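Local coordinates for protein lactococcus lactis MG1363 DpsA (Lactococcus lactis, PDB 1ZS3) that probably binds DNA and helps protect the cell against oxidative stress, as a twelve-subunit member of the Dps family, at residues I40-L45 / E63-E68. Residues are numbered along the deposited sequence; the frame is centred on the assembly and turned at random.
Sequences IENIRL and EIAQRE
Glu68 OE1, which accepts a hydrogen bond from Gln125 NE2 of helix 111-138, also rests against the aliphatic part of Glu41, 3.5 Å from Glu41 CB and 3.6 Å from Glu41 CG. The same Gln125 amide nitrogen donates to Glu41 OE2, so one donor group serves both carboxylates. Glu41 OE2 and Glu68 OE1 remain 4.7 Å apart, with the two carboxylate planes turned 46° against each other. The shared Gln125 amide thus bridges two acids whose oxygens do not touch, and Asp121 lies close to Glu41 OE1. Both glutamate chains bend at chi2, and the bend in Glu68 brings its OE1 alongside CB and CG of Glu41.

Beside this polar cluster lies an apolar seam in which small and branched residues let two helices come together. Leu45 reaches over with its CD1 methyl, which meets Ile64 CG2 at 3.4 Å and also lies near Glu68 CG, while its CB faces the methyl of Ala65 at 4.0 Å. The short Ala65 side chain leaves room for the backbones to come closest here, with Asn42 CA 4.8 Å from Ala65 CA. Asn42 extends its amide across that point (chi1 178°), placing ND2 3.5 Å from Ala65 CB and close to the Ala65 carbonyl.

Helices 27-51 and 55-81 run antiparallel at this point, their local axes 8.5 Å apart and 161° between directions, as expected for consecutive helices of the ferritin-like four-helix bundle. Helix 111-138 adds Phe118 against Glu41 and Leu45 and Phe122 against Ile64 and Glu68; helix 142-165 closes on Ile64 through Tyr154 and Val158, while Phe39 of a second subunit packs on Asn42 and Ile43.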
loop_
_atom_site.group_PDB
_atom_site.type_symbol
_atom_site.label_atom_id
_atom_site.label_comp_id
_atom_site.label_asym_id
_atom_site.label_seq_id
_atom_site.Cartn_x
_atom_site.Cartn_y
_atom_site.Cartn_z
ATOM N N ILE A 40 32.721 9.162 -9.116
ATOM C CA ILE A 40 33.282 8.852 -10.418
ATOM C C ILE A 40 32.807 7.472 -10.798
ATOM O O ILE A 40 32.489 7.265 -11.950
ATOM C CB ILE A 40 34.864 9.056 -10.440
ATOM C CG1 ILE A 40 35.205 10.310 -11.229
ATOM C CG2 ILE A 40 35.584 7.907 -11.074
ATOM C CD1 ILE A 40 34.598 11.550 -10.660
ATOM N N GLU A 41 32.756 6.539 -9.851
ATOM C CA GLU A 41 32.070 5.263 -10.070
ATOM C C GLU A 41 30.641 5.483 -10.546
ATOM O O GLU A 41 30.242 4.862 -11.483
ATOM C CB GLU A 41 32.032 4.435 -8.803
ATOM C CG GLU A 41 31.943 2.969 -9.118
ATOM C CD GLU A 41 33.269 2.353 -9.466
ATOM O OE1 GLU A 41 33.441 1.960 -10.639
ATOM O OE2 GLU A 41 34.127 2.270 -8.561
ATOM N N ASN A 42 29.885 6.363 -9.922
ATOM C CA ASN A 42 28.553 6.699 -10.383
ATOM C C ASN A 42 28.477 6.922 -11.888
ATOM O O ASN A 42 27.568 6.431 -12.569
ATOM C CB ASN A 42 28.015 7.926 -9.624
ATOM C CG ASN A 42 26.657 8.359 -10.098
ATOM O OD1 ASN A 42 26.423 9.533 -10.331
ATOM N ND2 ASN A 42 25.754 7.410 -10.218
ATOM N N ILE A 43 29.426 7.677 -12.404
ATOM C CA ILE A 43 29.451 8.033 -13.827
ATOM C C ILE A 43 29.826 6.804 -14.640
ATOM O O ILE A 43 29.267 6.520 -15.690
ATOM C CB ILE A 43 30.443 9.195 -14.092
ATOM C CG1 ILE A 43 30.253 10.298 -13.036
ATOM C CG2 ILE A 43 30.319 9.670 -15.536
ATOM C CD1 ILE A 43 29.879 11.659 -13.569
ATOM N N ARG A 44 30.762 6.049 -14.128
ATOM C CA ARG A 44 31.220 4.841 -14.777
ATOM C C ARG A 44 30.125 3.809 -14.871
ATOM O O ARG A 44 30.051 3.083 -15.859
ATOM C CB ARG A 44 32.430 4.276 -14.004
ATOM C CG ARG A 44 33.803 4.765 -14.489
ATOM C CD ARG A 44 34.463 3.794 -15.443
ATOM N NE ARG A 44 34.933 2.604 -14.720
ATOM C CZ ARG A 44 34.914 1.357 -15.194
ATOM N NH1 ARG A 44 34.447 1.055 -16.412
ATOM N NH2 ARG A 44 35.371 0.399 -14.406
ATOM N N LEU A 45 29.274 3.749 -13.842
ATOM C CA LEU A 45 28.176 2.796 -13.723
ATOM C C LEU A 45 27.017 3.334 -14.464
ATOM O O LEU A 45 26.253 2.566 -15.009
ATOM C CB LEU A 45 27.769 2.587 -12.257
ATOM C CG LEU A 45 28.762 1.737 -11.443
ATOM C CD1 LEU A 45 28.621 1.955 -9.974
ATOM C CD2 LEU A 45 28.620 0.236 -11.785
ATOM N N GLU A 63 21.224 0.353 -10.686
ATOM C CA GLU A 63 20.891 0.236 -9.256
ATOM C C GLU A 63 22.113 0.572 -8.424
ATOM O O GLU A 63 22.034 1.348 -7.481
ATOM C CB GLU A 63 20.328 -1.144 -8.900
ATOM C CG GLU A 63 18.869 -1.112 -8.441
ATOM C CD GLU A 63 18.657 -2.111 -7.287
ATOM O OE1 GLU A 63 18.743 -1.656 -6.094
ATOM O OE2 GLU A 63 18.410 -3.351 -7.560
ATOM N N ILE A 64 23.257 0.012 -8.809
ATOM C CA ILE A 64 24.512 0.296 -8.141
ATOM C C ILE A 64 24.892 1.792 -8.265
ATOM O O ILE A 64 25.442 2.327 -7.338
ATOM C CB ILE A 64 25.637 -0.624 -8.636
ATOM C CG1 ILE A 64 25.285 -2.091 -8.342
ATOM C CG2 ILE A 64 26.981 -0.281 -7.971
ATOM C CD1 ILE A 64 26.030 -3.065 -9.141
ATOM N N ALA A 65 24.610 2.440 -9.402
ATOM C CA ALA A 65 24.767 3.873 -9.554
ATOM C C ALA A 65 23.935 4.622 -8.489
ATOM O O ALA A 65 24.487 5.465 -7.798
ATOM C CB ALA A 65 24.420 4.303 -10.933
ATOM N N GLN A 66 22.643 4.320 -8.374
ATOM C CA GLN A 66 21.772 5.025 -7.435
ATOM C C GLN A 66 22.190 4.841 -5.984
ATOM O O GLN A 66 21.983 5.739 -5.157
ATOM C CB GLN A 66 20.289 4.606 -7.636
ATOM C CG GLN A 66 19.370 5.836 -7.528
ATOM C CD GLN A 66 18.178 5.670 -6.524
ATOM O OE1 GLN A 66 17.883 6.606 -5.742
ATOM N NE2 GLN A 66 17.512 4.491 -6.590
ATOM N N ARG A 67 22.806 3.697 -5.686
ATOM C CA ARG A 67 23.246 3.430 -4.346
ATOM C C ARG A 67 24.502 4.230 -4.026
ATOM O O ARG A 67 24.716 4.616 -2.866
ATOM C CB ARG A 67 23.520 1.931 -4.129
ATOM C CG ARG A 67 22.333 0.983 -4.360
ATOM C CD ARG A 67 21.212 1.028 -3.321
ATOM N NE ARG A 67 21.536 0.086 -2.256
ATOM C CZ ARG A 67 21.895 0.413 -1.007
ATOM N NH1 ARG A 67 22.197 -0.560 -0.137
ATOM N NH2 ARG A 67 21.932 1.686 -0.612
ATOM N N GLU A 68 25.351 4.437 -5.027
ATOM C CA GLU A 68 26.603 5.176 -4.820
ATOM C C GLU A 68 26.276 6.649 -4.567
ATOM O O GLU A 68 26.892 7.262 -3.718
ATOM C CB GLU A 68 27.563 4.964 -5.992
ATOM C CG GLU A 68 28.066 3.512 -6.170
ATOM C CD GLU A 68 29.323 3.137 -5.398
ATOM O OE1 GLU A 68 30.426 3.371 -5.923
ATOM O OE2 GLU A 68 29.231 2.565 -4.288
#